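Local atomic coordinates of peptidoglycan D,D-transpeptidase PbpA (Mycobacterium tuberculosis, PDB entry 3UN7), a protein that probably cross-links the peptidoglycan of the mycobacterial cell wall as a penicillin-binding D,D-transpeptidase and takes part in regulating cell length. Residues P50-V58 and T107-W118; A418-V429 and I449-L458. All coordinates share one frame; numbering follows the deposited sequence.

Overall arrangement
From the N terminus, the chain reaches helix 52-59 in the N-terminal dimerisation region, runs through helices and short strands to strand 104-107, and turns into helix 111-123. Contact 1 closes that excursion of 48 intervening residues. The chain then builds most of the transpeptidase domain before strand 425-431 and the last helix, 446-458, meet in contact 2, which closes a much shorter loop of 19 residues. The two contacts follow one another without nesting or crossing. Their centres lie about 16 Å apart, and helix 111-123 bridges them: Ile113, Ala116 and Gly117 rest on Val453, Ala456 and Ala457, coupling the dimerisation region to the five-stranded transpeptidase sheet.

Contact 1: residues P50-V58 and T107-W118; sequences PNPEVYAPV and TTINPRIQQAGW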
# COMPACT_ATOMS: atom_id res chain seq x y z
N PRO A 50 -4.29 -11.60 19.61
CA PRO A 50 -5.76 -11.74 19.77
C PRO A 50 -6.61 -11.47 18.53
O PRO A 50 -7.77 -11.88 18.51
CB PRO A 50 -6.09 -10.73 20.89
CG PRO A 50 -5.06 -9.68 20.76
CD PRO A 50 -3.78 -10.40 20.30
N ASN A 51 -6.07 -10.79 17.51
CA ASN A 51 -6.78 -10.68 16.23
C ASN A 51 -5.79 -11.03 15.12
O ASN A 51 -5.39 -10.16 14.32
CB ASN A 51 -7.39 -9.27 16.05
CG ASN A 51 -8.48 -9.23 15.00
OD1 ASN A 51 -8.70 -10.20 14.26
ND2 ASN A 51 -9.21 -8.11 14.93
N PRO A 52 -5.40 -12.32 15.06
CA PRO A 52 -4.09 -12.69 14.50
C PRO A 52 -3.94 -12.47 12.99
O PRO A 52 -2.97 -11.85 12.57
CB PRO A 52 -3.94 -14.16 14.87
CG PRO A 52 -5.34 -14.67 15.07
CD PRO A 52 -6.19 -13.50 15.48
N GLU A 53 -4.89 -12.94 12.19
CA GLU A 53 -4.76 -12.83 10.72
C GLU A 53 -4.81 -11.37 10.27
O GLU A 53 -4.03 -10.93 9.40
CB GLU A 53 -5.83 -13.66 9.97
CG GLU A 53 -5.74 -15.16 10.24
CD GLU A 53 -6.60 -16.00 9.29
OE1 GLU A 53 -7.20 -15.44 8.34
OE2 GLU A 53 -6.66 -17.23 9.48
N VAL A 54 -5.71 -10.61 10.89
CA VAL A 54 -5.89 -9.20 10.56
C VAL A 54 -4.60 -8.40 10.73
O VAL A 54 -4.22 -7.66 9.81
CB VAL A 54 -7.00 -8.55 11.39
CG1 VAL A 54 -7.09 -7.06 11.06
CG2 VAL A 54 -8.34 -9.25 11.12
N TYR A 55 -3.92 -8.55 11.87
CA TYR A 55 -2.71 -7.76 12.16
C TYR A 55 -1.37 -8.45 11.91
O TYR A 55 -0.32 -7.89 12.19
CB TYR A 55 -2.74 -7.21 13.61
CG TYR A 55 -3.89 -6.26 13.82
CD1 TYR A 55 -5.11 -6.72 14.30
CD2 TYR A 55 -3.76 -4.90 13.52
CE1 TYR A 55 -6.21 -5.86 14.49
CE2 TYR A 55 -4.84 -4.01 13.73
CZ TYR A 55 -6.05 -4.52 14.19
OH TYR A 55 -7.12 -3.69 14.37
N ALA A 56 -1.39 -9.67 11.37
CA ALA A 56 -0.14 -10.37 11.04
C ALA A 56 0.87 -9.52 10.23
O ALA A 56 2.06 -9.55 10.53
CB ALA A 56 -0.41 -11.69 10.34
N PRO A 57 0.42 -8.77 9.21
CA PRO A 57 1.35 -7.92 8.47
C PRO A 57 2.02 -6.83 9.33
O PRO A 57 3.08 -6.33 8.96
CB PRO A 57 0.44 -7.25 7.43
CG PRO A 57 -0.64 -8.26 7.20
CD PRO A 57 -0.93 -8.70 8.62
N VAL A 58 1.38 -6.49 10.46
CA VAL A 58 1.91 -5.50 11.37
C VAL A 58 2.73 -6.19 12.47
O VAL A 58 3.89 -5.86 12.66
CB VAL A 58 0.78 -4.62 11.98
CG1 VAL A 58 1.33 -3.68 13.07
CG2 VAL A 58 0.10 -3.80 10.91
N THR A 107 1.86 1.47 17.71
CA THR A 107 1.81 1.67 16.25
C THR A 107 0.86 2.80 15.86
O THR A 107 0.08 3.30 16.66
CB THR A 107 1.42 0.38 15.47
OG1 THR A 107 0.03 0.11 15.66
CG2 THR A 107 2.23 -0.81 15.96
N THR A 108 0.93 3.19 14.59
CA THR A 108 0.08 4.23 14.04
C THR A 108 -1.24 3.66 13.50
O THR A 108 -2.06 4.41 12.99
CB THR A 108 0.76 4.93 12.85
OG1 THR A 108 1.25 3.92 11.94
CG2 THR A 108 1.92 5.77 13.32
N ILE A 109 -1.40 2.33 13.58
CA ILE A 109 -2.55 1.65 12.97
C ILE A 109 -3.83 2.08 13.67
O ILE A 109 -3.89 2.12 14.90
CB ILE A 109 -2.40 0.09 13.04
CG1 ILE A 109 -1.19 -0.39 12.21
CG2 ILE A 109 -3.69 -0.63 12.56
CD1 ILE A 109 -1.35 -0.25 10.70
N ASN A 110 -4.86 2.39 12.88
CA ASN A 110 -6.20 2.62 13.43
C ASN A 110 -6.97 1.30 13.26
O ASN A 110 -7.23 0.90 12.13
CB ASN A 110 -6.88 3.78 12.69
CG ASN A 110 -8.27 4.10 13.22
OD1 ASN A 110 -9.02 3.20 13.62
ND2 ASN A 110 -8.63 5.38 13.21
N PRO A 111 -7.31 0.62 14.37
CA PRO A 111 -7.96 -0.69 14.34
C PRO A 111 -9.25 -0.70 13.52
O PRO A 111 -9.48 -1.67 12.79
CB PRO A 111 -8.25 -0.96 15.82
CG PRO A 111 -7.14 -0.26 16.52
CD PRO A 111 -7.06 1.04 15.76
N ARG A 112 -10.04 0.36 13.61
CA ARG A 112 -11.27 0.51 12.82
C ARG A 112 -10.96 0.46 11.33
O ARG A 112 -11.66 -0.20 10.56
CB ARG A 112 -11.98 1.83 13.13
CG ARG A 112 -12.42 1.97 14.57
CD ARG A 112 -13.25 3.22 14.79
NE ARG A 112 -14.69 2.93 14.78
CZ ARG A 112 -15.53 3.21 15.78
NH1 ARG A 112 -15.09 3.82 16.88
NH2 ARG A 112 -16.81 2.90 15.67
N ILE A 113 -9.88 1.13 10.92
CA ILE A 113 -9.52 1.16 9.51
C ILE A 113 -8.96 -0.20 9.07
O ILE A 113 -9.39 -0.75 8.08
CB ILE A 113 -8.55 2.33 9.20
CG1 ILE A 113 -9.15 3.65 9.71
CG2 ILE A 113 -8.27 2.44 7.67
CD1 ILE A 113 -8.22 4.85 9.52
N GLN A 114 -8.01 -0.74 9.85
CA GLN A 114 -7.44 -2.06 9.56
C GLN A 114 -8.54 -3.13 9.41
O GLN A 114 -8.52 -3.92 8.47
CB GLN A 114 -6.46 -2.45 10.67
CG GLN A 114 -5.75 -3.77 10.43
CD GLN A 114 -4.44 -3.60 9.68
OE1 GLN A 114 -4.06 -2.48 9.35
NE2 GLN A 114 -3.74 -4.71 9.42
N GLN A 115 -9.47 -3.15 10.37
CA GLN A 115 -10.58 -4.10 10.39
C GLN A 115 -11.49 -3.93 9.18
O GLN A 115 -11.87 -4.92 8.57
CB GLN A 115 -11.38 -4.02 11.70
CG GLN A 115 -12.34 -5.21 11.94
CD GLN A 115 -11.60 -6.51 12.21
OE1 GLN A 115 -10.71 -6.55 13.05
NE2 GLN A 115 -11.94 -7.57 11.47
N ALA A 116 -11.79 -2.68 8.81
CA ALA A 116 -12.60 -2.43 7.61
C ALA A 116 -11.92 -2.91 6.34
O ALA A 116 -12.55 -3.49 5.47
CB ALA A 116 -12.96 -0.95 7.50
N GLY A 117 -10.61 -2.66 6.22
CA GLY A 117 -9.88 -3.11 5.04
C GLY A 117 -9.89 -4.63 4.96
O GLY A 117 -10.19 -5.21 3.92
N TRP A 118 -9.54 -5.26 6.08
CA TRP A 118 -9.57 -6.71 6.20
C TRP A 118 -10.94 -7.25 5.85
O TRP A 118 -11.05 -8.14 4.99
CB TRP A 118 -9.20 -7.18 7.62
CG TRP A 118 -9.35 -8.68 7.79
CD1 TRP A 118 -10.37 -9.34 8.43
CD2 TRP A 118 -8.48 -9.70 7.27
NE1 TRP A 118 -10.17 -10.70 8.36
CE2 TRP A 118 -9.02 -10.95 7.66
CE3 TRP A 118 -7.30 -9.68 6.53
CZ2 TRP A 118 -8.42 -12.16 7.33
CZ3 TRP A 118 -6.69 -10.90 6.20
CH2 TRP A 118 -7.25 -12.11 6.60
O HOH W 1 -11.22 -10.32 12.83
O HOH W 2 -9.49 -4.77 14.67
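Val54 holds CG1 trans to its own nitrogen (chi1 177°), which lays it against Gln114 CG and leaves CG2 for Trp118, while a bend at chi2 turns the Gln114 amide toward helix 52-58. Val54 CG2 sits over the face of the five-membered indole ring, 3.5 Å from its centroid, a CH-pi contact. Gln114 NE2 donates to Val54 O at 3.0 Å, from above the carbonyl plane, and also bonds Leu146 O. Beside it, Gln114 CG lies 3.4 Å from Tyr55 CE2, with the amide and phenol planes only 12° apart; Ile109 CG2 meets the edge of that ring. Toward the start of helix 52-58, the Asn51 and Gln115 amides are nearly coplanar, and Asn51 ND2 gives Gln115 OE1 a bent bond of 2.9 Å. One water joins Asn51 OD1 to Gln115 NE2; a second lies 2.6 Å from Tyr55 OH and donates to Gln115 OE1, giving that oxygen two donors. Helix 52-59 of the dimerisation region and helix 111-123 thus pack at a steep 112°, between strand 143-149 of the transpeptidase sheet, which touches Pro57, Ile113 and Gln114, and the N-terminal sheet, where Leu33 of strand 31-38 meets Tyr55 and Val58 and Thr27 of strand 26-28 bonds Thr107.

Contact 2: residues A418-V429 and I449-L458; sequences APAQAPKVAVAV and IGRAVIEAAL
Strand 425-429 and helix 449-458 run roughly antiparallel, their axes 152° apart and 8.4 Å from each other at closest approach, with the backbones nearest where Val429 passes Gly450. Alternate strand residues Val425, Val427 and Val429 point at the helix and spread along it, Val425 and Val427 sharing Ile454. Val429 straddles the first turn: CG1 rests on Ile449 CG2, while CG2 comes down on the backbone of Gly450, 3.6 Å from its CA, where no side chain stands in the way. One turn on, Val427 CG1 lies anti to the carbonyl carbon (chi1 -57°), which carries this methyl to Val453 CG1 at 3.6 Å and also against Ile454 CG1, the Val427 and Ile454 side chains crossing at about a right angle. Val425 covers Ala457, its CG2 3.6 Å from Ala457 CB, and its CG1 touches both Ile454 CG2 and Leu458 CD2.

The adjoining strand end joins in through Ala418, whose CB touches Ile454 CG2 at 3.7 Å. A classic beta bulge sets Lys424 and Val425 together opposite Ala418, whose O accepts from both backbone nitrogens. Leu458 CD2 then packs against Lys424 CB and Pro419 CD, the proline following a cis peptide bond. Farther out, the bent lysine chain folds NZ back to Ala422 O at 2.9 Å, at the end of the Pro419-Ala422 type I turn.

Strand 131-136 and helix 111-123 also pack against Ile449 and Val453, and Arg451 on the far side of the helix makes a salt bridge to Glu378. Side chain to side chain the contact is apolar, methyls of valine, isoleucine, leucine and alanine meeting each other and the backbone of Gly450, so the final helix is held on this face of the transpeptidase sheet by van der Waals packing and burial.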
# COMPACT_ATOMS: atom_id res chain seq x y z
N ALA A 418 -9.34 11.42 0.45
CA ALA A 418 -10.58 12.07 0.84
C ALA A 418 -10.42 12.72 2.22
O ALA A 418 -9.56 12.29 2.97
CB ALA A 418 -11.72 11.04 0.87
N PRO A 419 -11.21 13.77 2.53
CA PRO A 419 -12.05 14.52 1.60
C PRO A 419 -11.13 15.20 0.61
O PRO A 419 -10.04 15.64 0.99
CB PRO A 419 -12.71 15.58 2.49
CG PRO A 419 -12.63 15.04 3.87
CD PRO A 419 -11.33 14.30 3.90
N ALA A 420 -11.52 15.26 -0.66
CA ALA A 420 -10.59 15.68 -1.70
C ALA A 420 -10.00 17.06 -1.47
O ALA A 420 -8.86 17.33 -1.87
CB ALA A 420 -11.24 15.59 -3.08
N GLN A 421 -10.77 17.94 -0.83
CA GLN A 421 -10.35 19.34 -0.68
C GLN A 421 -9.50 19.62 0.55
O GLN A 421 -8.86 20.67 0.63
CB GLN A 421 -11.55 20.28 -0.72
CG GLN A 421 -12.03 20.58 -2.12
CD GLN A 421 -13.27 21.42 -2.14
OE1 GLN A 421 -14.36 20.92 -2.40
NE2 GLN A 421 -13.13 22.71 -1.88
N ALA A 422 -9.50 18.68 1.49
CA ALA A 422 -8.68 18.77 2.71
C ALA A 422 -8.47 17.35 3.25
O ALA A 422 -9.08 16.98 4.23
CB ALA A 422 -9.37 19.66 3.74
N PRO A 423 -7.65 16.54 2.55
CA PRO A 423 -7.57 15.09 2.79
C PRO A 423 -7.09 14.65 4.18
O PRO A 423 -6.20 15.27 4.77
CB PRO A 423 -6.60 14.61 1.71
CG PRO A 423 -6.63 15.70 0.66
CD PRO A 423 -6.79 16.96 1.43
N LYS A 424 -7.68 13.56 4.67
CA LYS A 424 -7.32 13.00 5.98
C LYS A 424 -6.85 11.55 5.86
O LYS A 424 -6.26 11.00 6.78
CB LYS A 424 -8.50 13.10 6.94
CG LYS A 424 -8.73 14.53 7.39
CD LYS A 424 -10.17 14.95 7.21
CE LYS A 424 -10.37 16.47 7.42
NZ LYS A 424 -11.12 17.10 6.27
N VAL A 425 -7.08 10.97 4.69
CA VAL A 425 -6.73 9.59 4.45
C VAL A 425 -6.44 9.41 2.96
O VAL A 425 -7.06 10.05 2.10
CB VAL A 425 -7.84 8.63 4.97
CG1 VAL A 425 -9.21 8.91 4.29
CG2 VAL A 425 -7.43 7.16 4.88
N ALA A 426 -5.48 8.55 2.66
CA ALA A 426 -5.19 8.13 1.30
C ALA A 426 -5.13 6.61 1.34
O ALA A 426 -4.65 6.05 2.32
CB ALA A 426 -3.89 8.70 0.86
N VAL A 427 -5.60 5.95 0.29
CA VAL A 427 -5.67 4.49 0.27
C VAL A 427 -5.15 3.92 -1.03
O VAL A 427 -5.16 4.59 -2.07
CB VAL A 427 -7.11 3.93 0.54
CG1 VAL A 427 -7.65 4.43 1.88
CG2 VAL A 427 -8.11 4.29 -0.62
N ALA A 428 -4.65 2.69 -0.96
CA ALA A 428 -4.43 1.89 -2.16
C ALA A 428 -5.01 0.52 -1.90
O ALA A 428 -4.77 -0.07 -0.84
CB ALA A 428 -2.97 1.76 -2.50
N VAL A 429 -5.77 0.04 -2.87
CA VAL A 429 -6.33 -1.31 -2.83
C VAL A 429 -5.77 -2.02 -4.03
O VAL A 429 -5.86 -1.52 -5.17
CB VAL A 429 -7.86 -1.29 -2.91
CG1 VAL A 429 -8.43 -2.72 -2.93
CG2 VAL A 429 -8.44 -0.48 -1.78
N ILE A 449 -14.02 -1.46 -1.86
CA ILE A 449 -13.07 -1.80 -0.77
C ILE A 449 -12.35 -0.54 -0.30
O ILE A 449 -12.22 -0.30 0.90
CB ILE A 449 -12.04 -2.88 -1.23
CG1 ILE A 449 -12.77 -4.20 -1.53
CG2 ILE A 449 -10.95 -3.09 -0.14
CD1 ILE A 449 -11.97 -5.25 -2.28
N GLY A 450 -11.90 0.27 -1.26
CA GLY A 450 -11.27 1.56 -0.96
C GLY A 450 -12.21 2.51 -0.24
O GLY A 450 -11.82 3.14 0.73
N ARG A 451 -13.45 2.59 -0.71
CA ARG A 451 -14.44 3.47 -0.11
C ARG A 451 -14.84 3.04 1.30
O ARG A 451 -15.03 3.90 2.15
CB ARG A 451 -15.67 3.64 -1.02
CG ARG A 451 -15.32 4.24 -2.37
CD ARG A 451 -16.56 4.68 -3.14
NE ARG A 451 -16.15 5.10 -4.47
CZ ARG A 451 -16.28 4.35 -5.56
NH1 ARG A 451 -16.86 3.16 -5.49
NH2 ARG A 451 -15.84 4.81 -6.72
N ALA A 452 -14.93 1.73 1.55
CA ALA A 452 -15.21 1.24 2.92
C ALA A 452 -14.08 1.62 3.88
O ALA A 452 -14.30 1.86 5.07
CB ALA A 452 -15.39 -0.28 2.93
N VAL A 453 -12.86 1.64 3.35
CA VAL A 453 -11.68 1.98 4.14
C VAL A 453 -11.67 3.47 4.46
O VAL A 453 -11.43 3.87 5.61
CB VAL A 453 -10.37 1.53 3.45
CG1 VAL A 453 -9.16 2.06 4.16
CG2 VAL A 453 -10.31 0.01 3.40
N ILE A 454 -11.96 4.29 3.44
CA ILE A 454 -12.11 5.73 3.61
C ILE A 454 -13.23 6.07 4.60
O ILE A 454 -13.06 6.91 5.48
CB ILE A 454 -12.33 6.44 2.25
CG1 ILE A 454 -11.07 6.33 1.40
CG2 ILE A 454 -12.72 7.91 2.47
CD1 ILE A 454 -11.25 6.64 -0.10
N GLU A 455 -14.37 5.39 4.45
CA GLU A 455 -15.51 5.61 5.34
C GLU A 455 -15.10 5.37 6.79
O GLU A 455 -15.39 6.19 7.66
CB GLU A 455 -16.69 4.71 4.96
CG GLU A 455 -17.97 4.98 5.78
CD GLU A 455 -19.20 4.32 5.16
OE1 GLU A 455 -19.16 3.97 3.95
OE2 GLU A 455 -20.22 4.18 5.88
N ALA A 456 -14.39 4.26 7.02
CA ALA A 456 -13.93 3.90 8.36
C ALA A 456 -12.98 4.96 8.92
O ALA A 456 -13.09 5.36 10.09
CB ALA A 456 -13.25 2.54 8.34
N ALA A 457 -12.08 5.43 8.07
CA ALA A 457 -11.14 6.50 8.43
C ALA A 457 -11.81 7.82 8.82
O ALA A 457 -11.33 8.52 9.70
CB ALA A 457 -10.14 6.74 7.28
N LEU A 458 -12.91 8.15 8.16
CA LEU A 458 -13.57 9.45 8.35
C LEU A 458 -14.71 9.45 9.36
O LEU A 458 -15.25 10.51 9.71
CB LEU A 458 -14.07 9.99 7.00
CG LEU A 458 -12.98 10.22 5.94
CD1 LEU A 458 -13.57 10.78 4.65
CD2 LEU A 458 -11.86 11.12 6.47